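Local coordinates for hypothetical protein VC0802 (Vibrio cholerae, PDB 1ZVP) that is of unknown function but carries two ACT domains, a fold that often binds small regulatory ligands, and may take part in transport, at residues I42-F45 with G50-L53; V25-N30 with E58-A63; H98-N103 with K117-Q122; S72-T77 with Q125-F130. All coordinates share one frame; numbering follows the deposited sequence.

Interaction 1: residues I42-F45 with G50-L53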
loop_
_atom_site.group_PDB
_atom_site.type_symbol
_atom_site.label_atom_id
_atom_site.label_comp_id
_atom_site.label_asym_id
_atom_site.label_seq_id
_atom_site.Cartn_x
_atom_site.Cartn_y
_atom_site.Cartn_z
ATOM N N ILE D 42 -1.257 6.248 -12.371
ATOM C CA ILE D 42 -1.879 4.974 -12.039
ATOM C C ILE D 42 -2.337 4.995 -10.589
ATOM O O ILE D 42 -3.315 4.338 -10.231
ATOM C CB ILE D 42 -0.952 3.768 -12.339
ATOM C CG1 ILE D 42 -1.746 2.459 -12.305
ATOM C CG2 ILE D 42 0.264 3.741 -11.400
ATOM C CD1 ILE D 42 -0.942 1.237 -12.662
ATOM N N ALA D 43 -1.639 5.775 -9.768
ATOM C CA ALA D 43 -1.963 5.907 -8.354
ATOM C C ALA D 43 -1.763 7.335 -7.868
ATOM O O ALA D 43 -1.002 8.103 -8.450
ATOM C CB ALA D 43 -1.137 4.940 -7.514
ATOM N N THR D 44 -2.451 7.665 -6.783
ATOM C CA THR D 44 -2.447 9.000 -6.189
ATOM C C THR D 44 -2.503 8.872 -4.672
ATOM O O THR D 44 -3.232 8.036 -4.152
ATOM C CB THR D 44 -3.665 9.785 -6.698
ATOM O OG1 THR D 44 -3.311 10.449 -7.908
ATOM C CG2 THR D 44 -4.151 10.797 -5.697
ATOM N N PHE D 45 -1.717 9.665 -3.954
ATOM C CA PHE D 45 -1.947 9.796 -2.521
ATOM C C PHE D 45 -1.742 11.224 -2.061
ATOM O O PHE D 45 -0.685 11.816 -2.278
ATOM C CB PHE D 45 -1.109 8.820 -1.670
ATOM C CG PHE D 45 -1.696 8.575 -0.299
ATOM C CD1 PHE D 45 -2.399 7.412 -0.029
ATOM C CD2 PHE D 45 -1.586 9.534 0.709
ATOM C CE1 PHE D 45 -2.965 7.196 1.226
ATOM C CE2 PHE D 45 -2.157 9.337 1.956
ATOM C CZ PHE D 45 -2.848 8.163 2.216
ATOM N N GLY D 50 2.315 16.838 0.598
ATOM C CA GLY D 50 2.068 17.008 -0.839
ATOM C C GLY D 50 1.483 15.785 -1.528
ATOM O O GLY D 50 1.374 14.714 -0.929
ATOM N N LEU D 51 1.120 15.950 -2.797
ATOM C CA LEU D 51 0.482 14.894 -3.585
ATOM C C LEU D 51 1.505 13.915 -4.119
ATOM O O LEU D 51 2.426 14.309 -4.832
ATOM C CB LEU D 51 -0.290 15.515 -4.748
ATOM C CG LEU D 51 -1.182 14.661 -5.639
ATOM C CD1 LEU D 51 -2.448 14.225 -4.917
ATOM C CD2 LEU D 51 -1.534 15.473 -6.861
ATOM N N THR D 52 1.352 12.643 -3.755
ATOM C CA THR D 52 2.139 11.556 -4.359
ATOM C C THR D 52 1.485 11.153 -5.675
ATOM O O THR D 52 0.273 10.920 -5.725
ATOM C CB THR D 52 2.247 10.304 -3.428
ATOM O OG1 THR D 52 2.857 10.661 -2.181
ATOM C CG2 THR D 52 3.068 9.185 -4.087
ATOM N N LEU D 53 2.281 11.094 -6.740
ATOM C CA LEU D 53 1.820 10.543 -8.007
ATOM C C LEU D 53 2.671 9.342 -8.346
ATOM O O LEU D 53 3.884 9.389 -8.193
ATOM C CB LEU D 53 1.916 11.567 -9.147
ATOM C CG LEU D 53 1.177 12.910 -9.055
ATOM C CD1 LEU D 53 1.601 13.840 -10.207
ATOM C CD2 LEU D 53 -0.347 12.735 -9.019
#
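Phe45 and Thr52 form an antiparallel hydrogen-bonded pair at the meeting of strands 43-45 and 50-53, whose axes approach to 4.7 Å and run at 162° to each other. Two backbone bonds close the pair: Phe45 N gives its hydrogen to Thr52 O at 2.9 Å, and Thr52 N returns one to Phe45 O at 2.6 Å. One step along, Thr44 and Leu53 make the non-hydrogen-bonded pair, where Thr44 CA comes within 3.4 Å of Thr52 O in a CA-H...O contact. The two strands are the arms of a beta hairpin in the first ACT domain. Its entry is irregular, because a classic beta bulge sets both Ile42 and Ala43 opposite Val54.

On the face that carries Thr44 and Leu53, the threonine splits its two branches. CG2, anti to the backbone N, meets Leu51 CD1 at 3.9 Å, while OG1 lies beside Leu53 CD2, also at 3.9 Å, the two side chains pointing the same way. On the other face Phe45 and Thr52 touch through CB atoms 4.1 Å apart; with CG anti to its backbone N (chi1 -158°), Phe45 carries its ring away from Thr52 to stack on His112 of the second subunit. Thr52 OG1 is hydrogen-bonded to Tyr108 N of that subunit, and residues 43-45 pair with one of its strands, continuing the sheet across the interface.

Interaction 2: residues V25-N30 with E58-A63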
loop_
_atom_site.group_PDB
_atom_site.type_symbol
_atom_site.label_atom_id
_atom_site.label_comp_id
_atom_site.label_asym_id
_atom_site.label_seq_id
_atom_site.Cartn_x
_atom_site.Cartn_y
_atom_site.Cartn_z
ATOM N N VAL D 25 7.394 5.299 -11.590
ATOM C CA VAL D 25 8.188 6.136 -10.708
ATOM C C VAL D 25 7.280 6.779 -9.671
ATOM O O VAL D 25 6.099 7.001 -9.928
ATOM C CB VAL D 25 8.980 7.225 -11.489
ATOM C CG1 VAL D 25 9.946 6.591 -12.470
ATOM C CG2 VAL D 25 8.047 8.198 -12.207
ATOM N N PHE D 26 7.833 7.054 -8.494
ATOM C CA PHE D 26 7.107 7.759 -7.445
ATOM C C PHE D 26 7.528 9.216 -7.435
ATOM O O PHE D 26 8.708 9.523 -7.577
ATOM C CB PHE D 26 7.372 7.132 -6.072
ATOM C CG PHE D 26 6.524 5.918 -5.771
ATOM C CD1 PHE D 26 5.591 5.949 -4.741
ATOM C CD2 PHE D 26 6.672 4.737 -6.505
ATOM C CE1 PHE D 26 4.818 4.827 -4.449
ATOM C CE2 PHE D 26 5.898 3.614 -6.224
ATOM C CZ PHE D 26 4.973 3.658 -5.195
ATOM N N CYS D 27 6.556 10.107 -7.278
ATOM C CA CYS D 27 6.805 11.541 -7.283
ATOM C C CYS D 27 5.990 12.182 -6.204
ATOM O O CYS D 27 4.904 11.707 -5.869
ATOM C CB CYS D 27 6.377 12.181 -8.603
ATOM S SG CYS D 27 7.147 11.514 -10.064
ATOM N N THR D 28 6.515 13.275 -5.673
ATOM C CA THR D 28 5.737 14.159 -4.839
ATOM C C THR D 28 5.663 15.504 -5.571
ATOM O O THR D 28 6.652 15.966 -6.147
ATOM C CB THR D 28 6.326 14.261 -3.413
ATOM O OG1 THR D 28 5.356 14.832 -2.530
ATOM C CG2 THR D 28 7.624 15.072 -3.378
ATOM N N VAL D 29 4.475 16.095 -5.596
ATOM C CA VAL D 29 4.270 17.371 -6.276
ATOM C C VAL D 29 3.480 18.352 -5.408
ATOM O O VAL D 29 2.978 17.995 -4.343
ATOM C CB VAL D 29 3.580 17.195 -7.668
ATOM C CG1 VAL D 29 4.504 16.506 -8.662
ATOM C CG2 VAL D 29 2.261 16.453 -7.544
ATOM N N ASN D 30 3.381 19.594 -5.871
ATOM C CA ASN D 30 2.604 20.611 -5.178
ATOM C C ASN D 30 1.282 20.947 -5.829
ATOM O O ASN D 30 1.176 21.017 -7.052
ATOM C CB ASN D 30 3.421 21.879 -4.997
ATOM C CG ASN D 30 4.060 21.949 -3.636
ATOM O OD1 ASN D 30 4.230 23.038 -3.077
ATOM N ND2 ASN D 30 4.400 20.781 -3.072
ATOM N N GLU D 58 8.350 7.677 -18.475
ATOM C CA GLU D 58 8.517 8.759 -19.448
ATOM C C GLU D 58 7.364 9.756 -19.535
ATOM O O GLU D 58 7.508 10.787 -20.171
ATOM C CB GLU D 58 8.900 8.230 -20.844
ATOM C CG GLU D 58 8.067 7.057 -21.366
ATOM C CD GLU D 58 6.585 7.391 -21.525
ATOM O OE1 GLU D 58 6.239 8.141 -22.477
ATOM O OE2 GLU D 58 5.772 6.897 -20.698
ATOM N N LYS D 59 6.230 9.445 -18.907
ATOM C CA LYS D 59 5.157 10.422 -18.701
ATOM C C LYS D 59 5.590 11.439 -17.657
ATOM O O LYS D 59 5.243 12.609 -17.740
ATOM C CB LYS D 59 3.867 9.740 -18.235
ATOM C CG LYS D 59 2.673 9.830 -19.182
ATOM C CD LYS D 59 2.819 8.920 -20.398
ATOM C CE LYS D 59 1.516 8.193 -20.727
ATOM N NZ LYS D 59 1.238 7.113 -19.727
ATOM N N ALA D 60 6.344 10.973 -16.670
ATOM C CA ALA D 60 6.851 11.822 -15.602
ATOM C C ALA D 60 8.075 12.574 -16.075
ATOM O O ALA D 60 8.264 13.741 -15.740
ATOM C CB ALA D 60 7.197 10.987 -14.373
ATOM N N GLN D 61 8.906 11.890 -16.855
ATOM C CA GLN D 61 10.186 12.426 -17.290
ATOM C C GLN D 61 10.007 13.665 -18.183
ATOM O O GLN D 61 10.606 14.718 -17.913
ATOM C CB GLN D 61 11.031 11.324 -17.944
ATOM C CG GLN D 61 12.365 11.771 -18.498
ATOM C CD GLN D 61 12.318 11.931 -20.005
ATOM O OE1 GLN D 61 12.084 10.963 -20.740
ATOM N NE2 GLN D 61 12.541 13.156 -20.477
ATOM N N GLN D 62 9.164 13.566 -19.209
ATOM C CA GLN D 62 8.868 14.750 -20.020
ATOM C C GLN D 62 7.621 15.535 -19.599
ATOM O O GLN D 62 6.918 16.120 -20.420
ATOM C CB GLN D 62 8.943 14.480 -21.541
ATOM C CG GLN D 62 8.625 13.063 -22.003
ATOM C CD GLN D 62 7.136 12.811 -22.161
ATOM O OE1 GLN D 62 6.317 13.308 -21.378
ATOM N NE2 GLN D 62 6.777 12.017 -23.172
ATOM N N ALA D 63 7.364 15.534 -18.297
ATOM C CA ALA D 63 6.511 16.518 -17.664
ATOM C C ALA D 63 7.431 17.326 -16.770
ATOM O O ALA D 63 6.989 18.208 -16.034
ATOM C CB ALA D 63 5.437 15.855 -16.852
#
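Ala60 packs its methyl against Val25 and Cys27, joining helix 57-61 to strand 24-29 in a small helix-on-sheet contact of the first ACT domain. Of the three residues Ala60 has the most surface buried. The nearest backbones across the contact, those of Val25 and Ala60, stand 7.6 Å apart between CA atoms, and a side chain as short as alanine's suits so close an approach of helix to strand.

Val25 supplies the nearer partner. Its CG1 is anti to the carbonyl carbon (chi1 -61°), which leaves CG2 between the backbone N and the carbonyl carbon, directed at the helix; this single branch does the touching. Cys27, two residues further along the strand, sends its side chain to the same face and offers the sulfur instead of a methyl. Both therefore present their tips to one carbon atom, and the contact is wholly apolar.

Leu55 of the neighbouring strand 50-56 touches both Ala60 and Cys27, while Ser68 and Leu70 pack on Val25. Phe26 points to the opposite face of the strand, where its ring meets Phe71 and Phe114 edge-to-face. Ala60 CB lies 3.6 Å from Val25 CG2 and 4.3 Å from Cys27 SG.

Interaction 3: residues H98-N103 with K117-Q122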
loop_
_atom_site.group_PDB
_atom_site.type_symbol
_atom_site.label_atom_id
_atom_site.label_comp_id
_atom_site.label_asym_id
_atom_site.label_seq_id
_atom_site.Cartn_x
_atom_site.Cartn_y
_atom_site.Cartn_z
ATOM N N HIS D 98 13.831 -12.589 0.326
ATOM C CA HIS D 98 14.741 -12.512 -0.815
ATOM C C HIS D 98 15.422 -11.156 -0.972
ATOM O O HIS D 98 16.048 -10.885 -1.998
ATOM C CB HIS D 98 14.017 -12.922 -2.086
ATOM C CG HIS D 98 13.620 -14.356 -2.084
ATOM N ND1 HIS D 98 12.430 -14.795 -1.549
ATOM C CD2 HIS D 98 14.280 -15.461 -2.495
ATOM C CE1 HIS D 98 12.358 -16.108 -1.661
ATOM N NE2 HIS D 98 13.468 -16.536 -2.231
ATOM N N GLY D 99 15.314 -10.327 0.063
ATOM C CA GLY D 99 15.962 -9.032 0.105
ATOM C C GLY D 99 15.343 -8.015 -0.821
ATOM O O GLY D 99 16.043 -7.148 -1.336
ATOM N N ILE D 100 14.030 -8.121 -1.018
ATOM C CA ILE D 100 13.274 -7.237 -1.909
ATOM C C ILE D 100 12.348 -6.297 -1.129
ATOM O O ILE D 100 11.463 -6.740 -0.387
ATOM C CB ILE D 100 12.466 -8.045 -2.955
ATOM C CG1 ILE D 100 13.401 -8.925 -3.780
ATOM C CG2 ILE D 100 11.662 -7.108 -3.856
ATOM C CD1 ILE D 100 12.749 -10.095 -4.433
ATOM N N SER D 101 12.562 -4.993 -1.282
ATOM C CA SER D 101 11.658 -4.021 -0.695
ATOM C C SER D 101 10.446 -3.761 -1.576
ATOM O O SER D 101 10.550 -3.656 -2.795
ATOM C CB SER D 101 12.374 -2.729 -0.338
ATOM O OG SER D 101 12.630 -2.700 1.057
ATOM N N ALA D 102 9.289 -3.684 -0.938
ATOM C CA ALA D 102 8.024 -3.536 -1.632
ATOM C C ALA D 102 7.338 -2.225 -1.271
ATOM O O ALA D 102 7.243 -1.862 -0.088
ATOM C CB ALA D 102 7.114 -4.708 -1.282
ATOM N N ASN D 103 6.862 -1.528 -2.298
ATOM C CA ASN D 103 5.944 -0.419 -2.122
ATOM C C ASN D 103 4.573 -0.881 -2.520
ATOM O O ASN D 103 4.268 -1.006 -3.698
ATOM C CB ASN D 103 6.384 0.781 -2.943
ATOM C CG ASN D 103 7.837 1.098 -2.728
ATOM O OD1 ASN D 103 8.710 0.256 -3.005
ATOM N ND2 ASN D 103 8.117 2.292 -2.202
ATOM N N LYS D 117 12.838 -2.217 -10.557
ATOM C CA LYS D 117 12.721 -2.839 -11.865
ATOM C C LYS D 117 13.666 -4.032 -12.037
ATOM O O LYS D 117 13.277 -5.060 -12.611
ATOM C CB LYS D 117 12.944 -1.805 -12.969
ATOM C CG LYS D 117 12.573 -2.335 -14.339
ATOM C CD LYS D 117 13.183 -1.534 -15.456
ATOM C CE LYS D 117 12.892 -2.212 -16.779
ATOM N NZ LYS D 117 13.290 -1.345 -17.912
ATOM N N GLU D 118 14.895 -3.892 -11.528
ATOM C CA GLU D 118 15.921 -4.944 -11.645
ATOM C C GLU D 118 15.563 -6.219 -10.885
ATOM O O GLU D 118 16.044 -7.298 -11.216
ATOM C CB GLU D 118 17.306 -4.432 -11.215
ATOM C CG GLU D 118 18.101 -3.759 -12.363
ATOM C CD GLU D 118 19.603 -4.159 -12.417
ATOM O OE1 GLU D 118 20.435 -3.541 -11.689
ATOM O OE2 GLU D 118 19.944 -5.079 -13.211
ATOM N N LYS D 119 14.698 -6.082 -9.889
ATOM C CA LYS D 119 14.301 -7.184 -9.034
ATOM C C LYS D 119 12.935 -7.777 -9.385
ATOM O O LYS D 119 12.394 -8.576 -8.628
ATOM C CB LYS D 119 14.361 -6.739 -7.573
ATOM C CG LYS D 119 15.773 -6.754 -7.029
ATOM C CD LYS D 119 15.861 -6.020 -5.724
ATOM C CE LYS D 119 17.241 -6.187 -5.108
ATOM N NZ LYS D 119 17.378 -5.347 -3.885
ATOM N N ALA D 120 12.404 -7.406 -10.547
ATOM C CA ALA D 120 11.065 -7.819 -10.980
ATOM C C ALA D 120 10.884 -9.333 -11.176
ATOM O O ALA D 120 9.872 -9.903 -10.748
ATOM C CB ALA D 120 10.663 -7.068 -12.235
ATOM N N GLN D 121 11.842 -9.988 -11.821
ATOM C CA GLN D 121 11.739 -11.432 -11.994
ATOM C C GLN D 121 11.917 -12.182 -10.669
ATOM O O GLN D 121 11.225 -13.171 -10.432
ATOM C CB GLN D 121 12.688 -11.947 -13.078
ATOM C CG GLN D 121 12.361 -11.441 -14.481
ATOM C CD GLN D 121 10.982 -11.849 -14.955
ATOM O OE1 GLN D 121 10.558 -12.986 -14.747
ATOM N NE2 GLN D 121 10.276 -10.928 -15.604
ATOM N N GLN D 122 12.808 -11.693 -9.803
ATOM C CA GLN D 122 13.019 -12.298 -8.482
ATOM C C GLN D 122 11.814 -12.150 -7.573
ATOM O O GLN D 122 11.546 -13.037 -6.762
ATOM C CB GLN D 122 14.245 -11.735 -7.765
ATOM C CG GLN D 122 15.566 -12.051 -8.423
ATOM C CD GLN D 122 16.133 -10.856 -9.188
ATOM O OE1 GLN D 122 17.121 -10.240 -8.746
ATOM N NE2 GLN D 122 15.498 -10.503 -10.328
HETATM O O HOH W 1 14.844 -3.871 -2.874
#
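The ammonium group of Lys119 has two partners at the loop 98-103: a water, 3.1 Å from NZ, and, in a weak hydrogen bond, Gly99 O, 3.4 Å from NZ. The water also accepts from Ser101 N at 3.0 Å, so it bridges the lysine to the backbone two residues beyond Gly99. Beyond CG the lysine chain is extended, and this full reach carries NZ from the start of the helix to the loop. Of the two, the water is the firmer partner and the carbonyl the weaker, at a partly exposed site.

Beneath this polar bridge Ile100 makes the apolar part of the contact. Ile100 CD1 touches Gln122 CB at 4.0 Å and the backbone C of Gln122 at 3.9 Å, while Ile100 CG1 lies 4.3 Å from Lys119 CD. The methylene chain of the lysine and the base of the glutamine side chain therefore cover one side of the isoleucine's end. Bent at chi2, the glutamine turns its amide away from Ile100, and NE2 reaches back to Glu118 O in a weak hydrogen bond.

Helix 87-96 closes in a Schellman motif, with Gly99, at positive phi, in the C-prime place: Ile100 N bonds to Leu95 O, and Gly99 N to Ala96 O. Lys119 holds the N-cap position of helix 120-127. The contact thus joins the end of one helix of the second ACT domain to the start of the other, with Ile100 packed also on Leu95 and on Val115 of strand 111-116.

Interaction 4: residues S72-T77 with Q125-F130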
loop_
_atom_site.group_PDB
_atom_site.type_symbol
_atom_site.label_atom_id
_atom_site.label_comp_id
_atom_site.label_asym_id
_atom_site.label_seq_id
_atom_site.Cartn_x
_atom_site.Cartn_y
_atom_site.Cartn_z
ATOM N N SER D 72 8.816 -1.808 -11.205
ATOM C CA SER D 72 7.929 -2.717 -11.905
ATOM C C SER D 72 6.692 -2.949 -11.062
ATOM O O SER D 72 6.744 -2.858 -9.842
ATOM C CB SER D 72 8.628 -4.034 -12.173
ATOM O OG SER D 72 9.684 -3.832 -13.083
ATOM N N LEU D 73 5.577 -3.228 -11.720
ATOM C CA LEU D 73 4.315 -3.424 -11.022
ATOM C C LEU D 73 3.854 -4.877 -11.100
ATOM O O LEU D 73 3.742 -5.458 -12.177
ATOM C CB LEU D 73 3.239 -2.474 -11.547
ATOM C CG LEU D 73 1.795 -2.782 -11.157
ATOM C CD1 LEU D 73 1.560 -2.595 -9.668
ATOM C CD2 LEU D 73 0.865 -1.916 -11.961
ATOM N N ILE D 74 3.599 -5.437 -9.924
ATOM C CA ILE D 74 3.148 -6.804 -9.757
ATOM C C ILE D 74 1.796 -6.776 -9.050
ATOM O O ILE D 74 1.639 -6.144 -8.015
ATOM C CB ILE D 74 4.198 -7.655 -8.985
ATOM C CG1 ILE D 74 5.456 -7.830 -9.852
ATOM C CG2 ILE D 74 3.621 -8.997 -8.571
ATOM C CD1 ILE D 74 6.705 -8.244 -9.102
ATOM N N THR D 75 0.805 -7.417 -9.653
ATOM C CA THR D 75 -0.486 -7.582 -9.008
ATOM C C THR D 75 -0.598 -9.000 -8.462
ATOM O O THR D 75 -0.118 -9.951 -9.071
ATOM C CB THR D 75 -1.641 -7.276 -9.973
ATOM O OG1 THR D 75 -1.561 -5.908 -10.378
ATOM C CG2 THR D 75 -2.984 -7.522 -9.312
ATOM N N LEU D 76 -1.221 -9.129 -7.299
ATOM C CA LEU D 76 -1.495 -10.427 -6.714
ATOM C C LEU D 76 -2.900 -10.823 -7.101
ATOM O O LEU D 76 -3.847 -10.129 -6.754
ATOM C CB LEU D 76 -1.359 -10.341 -5.200
ATOM C CG LEU D 76 0.024 -10.485 -4.576
ATOM C CD1 LEU D 76 1.197 -10.351 -5.555
ATOM C CD2 LEU D 76 0.126 -9.490 -3.444
ATOM N N THR D 77 -3.030 -11.919 -7.845
ATOM C CA THR D 77 -4.346 -12.395 -8.284
ATOM C C THR D 77 -5.030 -13.291 -7.245
ATOM O O THR D 77 -6.220 -13.601 -7.379
ATOM C CB THR D 77 -4.310 -13.105 -9.665
ATOM O OG1 THR D 77 -3.404 -14.211 -9.629
ATOM C CG2 THR D 77 -3.881 -12.150 -10.738
ATOM N N GLN D 125 9.281 -14.738 -8.586
ATOM C CA GLN D 125 9.729 -15.998 -8.008
ATOM C C GLN D 125 9.387 -16.120 -6.523
ATOM O O GLN D 125 8.793 -17.111 -6.115
ATOM C CB GLN D 125 11.233 -16.175 -8.220
ATOM C CG GLN D 125 11.627 -16.605 -9.629
ATOM C CD GLN D 125 13.096 -16.272 -9.969
ATOM O OE1 GLN D 125 13.421 -15.941 -11.122
ATOM N NE2 GLN D 125 13.984 -16.346 -8.962
ATOM N N ALA D 126 9.769 -15.123 -5.727
ATOM C CA ALA D 126 9.427 -15.072 -4.310
ATOM C C ALA D 126 7.914 -15.178 -4.076
ATOM O O ALA D 126 7.457 -16.003 -3.285
ATOM C CB ALA D 126 9.980 -13.816 -3.684
ATOM N N LEU D 127 7.143 -14.368 -4.795
ATOM C CA LEU D 127 5.697 -14.278 -4.601
ATOM C C LEU D 127 4.932 -15.505 -5.067
ATOM O O LEU D 127 3.841 -15.776 -4.575
ATOM C CB LEU D 127 5.142 -13.031 -5.293
ATOM C CG LEU D 127 5.523 -11.700 -4.652
ATOM C CD1 LEU D 127 5.175 -10.521 -5.560
ATOM C CD2 LEU D 127 4.875 -11.567 -3.287
ATOM N N GLY D 128 5.510 -16.240 -6.013
ATOM C CA GLY D 128 4.856 -17.404 -6.608
ATOM C C GLY D 128 5.148 -18.726 -5.924
ATOM O O GLY D 128 4.708 -19.774 -6.401
ATOM N N GLU D 129 5.887 -18.680 -4.815
ATOM C CA GLU D 129 6.269 -19.887 -4.062
ATOM C C GLU D 129 5.082 -20.504 -3.317
ATOM O O GLU D 129 4.330 -19.790 -2.637
ATOM C CB GLU D 129 7.362 -19.571 -3.038
ATOM C CG GLU D 129 8.757 -19.399 -3.594
ATOM C CD GLU D 129 9.715 -18.756 -2.588
ATOM O OE1 GLU D 129 9.271 -18.304 -1.496
ATOM O OE2 GLU D 129 10.926 -18.688 -2.906
ATOM N N PHE D 130 4.942 -21.828 -3.437
ATOM C CA PHE D 130 3.903 -22.595 -2.731
ATOM C C PHE D 130 4.426 -23.912 -2.126
ATOM O O PHE D 130 5.387 -24.508 -2.634
ATOM C CB PHE D 130 2.689 -22.857 -3.646
ATOM C CG PHE D 130 2.989 -23.741 -4.831
ATOM C CD1 PHE D 130 2.829 -25.125 -4.743
ATOM C CD2 PHE D 130 3.417 -23.190 -6.036
ATOM C CE1 PHE D 130 3.106 -25.951 -5.831
ATOM C CE2 PHE D 130 3.697 -24.007 -7.133
ATOM C CZ PHE D 130 3.545 -25.394 -7.030
#
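Leu127 reaches from the end of helix 120-127 to strand 71-76, and one of its methyls makes both contacts with the strand. CB points toward the strand, and CG follows, anti to the carbonyl carbon (chi1 -70°); this turn, with the extended chi2 of 168°, puts CD1 at the strand. CB and CG serve as the stalk, and of the two methyls CD1 makes the contact. It meets Ile74 CG2 at 3.7 Å, the two side chains reaching toward each other tip to tip, and Leu76 CD1 at 4.0 Å, where the two leucines cross at about a right angle. Ile74 and Leu76 stand two residues apart on the strand, and CD1 contacts both.

The contact lies between helix and sheet in the second ACT domain, in which helices 87-96 and 120-127 pack on an antiparallel sheet. Phe91 of helix 87-96 touches both Leu76 and Leu127, Leu95 adds to the packing of Leu127, and Pro17 reaches it from the short strand 17-19. All three touching residues are buried and bring only hydrocarbon to the contact, so its hold comes from dispersion and the exclusion of water, without the directional demands of polar bonds.

Interactions 1 and 2 belong to the first ACT domain and share its three-stranded sheet: strand 50-56 pairs with 43-47 on one side and with 24-29 on the other. Interactions 3 and 4 belong to the second, both using helix 120-127, the former at its start and the latter near its end. Interactions 1, 2 and 4 are buried, but only interaction 1 rests on backbone hydrogen bonds, and it also extends across the subunit interface. The two helix-to-strand contacts, 2 and 4, are purely apolar. Interaction 3, partly exposed, mixes a hydrated lysine with one buried isoleucine. Ile42 touching Leu73 and Phe26 touching Asn103 connect the domains.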